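Local coordinates for OR486 (Synthetic construct, PDB 4R80), which is of unknown function, a de novo designed protein made to adopt the cystatin fold, a single helix packed on an antiparallel beta sheet, at residues A[7-10]-A[11-15]. Residues are numbered along the deposited sequence; the frame is centred on the assembly and turned at random.
Sequences EKRR and AKQVA
Ala11, Lys12, Gln13 and Val14 each give a backbone N-H to the carbonyl four residues earlier, the regular i to i+4 ladder of an alpha helix, with Val14 N to Arg10 O at 2.9 Å. The side chains of the later turn lean on the same carbonyls: Ala11 CB lies 3.3 Å from Glu7 O, and Val14 CG2 sits 3.2 Å from Arg10 O. Across the outer surface Arg9 and Gln13 meet one turn apart. Arg9 carries CG away from its own backbone N, and a bend at chi3 (65°) swings the guanidinium round to the amide of Gln13. The two flat groups stand 80° apart, nearly perpendicular, and the amide end comes to the guanidinium edge, near its plane; Gln13 CD is 3.3 Å from Arg9 NH1. Nearer the backbone, Gln13 CG rests 3.2 Å from Arg9 O. In this cystatin fold, helix 4-22 lies against a curved four-stranded antiparallel sheet, and its sequence divides accordingly. Small Ala11 and Ala15 are buried against the sheet, Ala11 touching Ile40, Val59 and Phe66, and Ala15 touching Val42, Val57 and Val59. Lys12 and Val14 flank that inner face, the lysine against Val30 and Val33 of one outermost strand and the valine against Val68 of the other. Arg10 also touches Phe66, and its NH2 hydrogen-bonds the backbone O of Asn64, tying the helix to the turn before strand 65-76.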
loop_
_atom_site.group_PDB
_atom_site.type_symbol
_atom_site.label_atom_id
_atom_site.label_comp_id
_atom_site.label_asym_id
_atom_site.label_seq_id
_atom_site.Cartn_x
_atom_site.Cartn_y
_atom_site.Cartn_z
ATOM N N GLU A 7 -10.955 8.000 -2.839
ATOM C CA GLU A 7 -10.678 6.598 -3.128
ATOM C C GLU A 7 -9.198 6.272 -2.975
ATOM O O GLU A 7 -8.839 5.176 -2.547
ATOM C CB GLU A 7 -11.174 6.214 -4.526
ATOM C CG GLU A 7 -12.689 6.262 -4.687
ATOM C CD GLU A 7 -13.147 5.762 -6.045
ATOM O OE1 GLU A 7 -12.284 5.393 -6.865
ATOM O OE2 GLU A 7 -14.369 5.744 -6.298
ATOM N N LYS A 8 -8.340 7.224 -3.333
ATOM C CA LYS A 8 -6.905 7.057 -3.147
ATOM C C LYS A 8 -6.558 7.033 -1.664
ATOM O O LYS A 8 -5.660 6.310 -1.240
ATOM C CB LYS A 8 -6.116 8.167 -3.844
ATOM C CG LYS A 8 -6.116 8.099 -5.359
ATOM C CD LYS A 8 -5.400 9.306 -5.941
ATOM C CE LYS A 8 -4.980 9.066 -7.377
ATOM N NZ LYS A 8 -4.289 10.251 -7.951
ATOM N N ARG A 9 -7.271 7.836 -0.884
ATOM C CA ARG A 9 -7.033 7.908 0.553
ATOM C C ARG A 9 -7.390 6.599 1.257
ATOM O O ARG A 9 -6.615 6.093 2.071
ATOM C CB ARG A 9 -7.788 9.094 1.162
ATOM C CG ARG A 9 -7.573 9.277 2.654
ATOM C CD ARG A 9 -8.693 10.099 3.271
ATOM N NE ARG A 9 -9.979 9.415 3.203
ATOM C CZ ARG A 9 -10.392 8.509 4.083
ATOM N NH1 ARG A 9 -9.617 8.167 5.102
ATOM N NH2 ARG A 9 -11.582 7.941 3.940
ATOM N N ARG A 10 -8.558 6.054 0.933
ATOM C CA ARG A 10 -9.006 4.792 1.510
ATOM C C ARG A 10 -8.101 3.629 1.097
ATOM O O ARG A 10 -7.721 2.799 1.925
ATOM C CB ARG A 10 -10.458 4.507 1.116
ATOM C CG ARG A 10 -11.473 5.459 1.733
ATOM C CD ARG A 10 -12.888 5.181 1.229
ATOM N NE ARG A 10 -13.347 3.828 1.529
ATOM C CZ ARG A 10 -14.535 3.350 1.179
ATOM N NH1 ARG A 10 -15.395 4.108 0.511
ATOM N NH2 ARG A 10 -14.858 2.101 1.490
ATOM N N ALA A 11 -7.751 3.582 -0.186
ATOM C CA ALA A 11 -6.908 2.511 -0.707
ATOM C C ALA A 11 -5.529 2.557 -0.072
ATOM O O ALA A 11 -4.942 1.517 0.223
ATOM C CB ALA A 11 -6.796 2.604 -2.223
ATOM N N LYS A 12 -5.019 3.764 0.144
ATOM C CA LYS A 12 -3.714 3.930 0.772
ATOM C C LYS A 12 -3.738 3.448 2.219
ATOM O O LYS A 12 -2.793 2.810 2.684
ATOM C CB LYS A 12 -3.264 5.390 0.725
ATOM C CG LYS A 12 -1.869 5.617 1.292
ATOM C CD LYS A 12 -1.512 7.094 1.343
ATOM C CE LYS A 12 -2.166 7.775 2.533
ATOM N NZ LYS A 12 -1.680 7.203 3.820
ATOM N N GLN A 13 -4.825 3.748 2.924
ATOM C CA GLN A 13 -4.961 3.355 4.322
ATOM C C GLN A 13 -5.199 1.856 4.481
ATOM O O GLN A 13 -4.699 1.240 5.423
ATOM C CB GLN A 13 -6.088 4.143 4.993
ATOM C CG GLN A 13 -5.783 5.624 5.166
ATOM C CD GLN A 13 -6.905 6.376 5.851
ATOM O OE1 GLN A 13 -7.936 5.798 6.198
ATOM N NE2 GLN A 13 -6.711 7.675 6.050
ATOM N N VAL A 14 -5.952 1.270 3.555
ATOM C CA VAL A 14 -6.172 -0.171 3.550
ATOM C C VAL A 14 -4.839 -0.856 3.293
ATOM O O VAL A 14 -4.492 -1.847 3.936
ATOM C CB VAL A 14 -7.184 -0.588 2.463
ATOM C CG1 VAL A 14 -7.129 -2.091 2.221
ATOM C CG2 VAL A 14 -8.590 -0.159 2.851
ATOM N N ALA A 15 -4.091 -0.297 2.351
ATOM C CA ALA A 15 -2.784 -0.814 1.981
ATOM C C ALA A 15 -1.775 -0.682 3.118
ATOM O O ALA A 15 -1.032 -1.619 3.409
ATOM C CB ALA A 15 -2.280 -0.081 0.760
#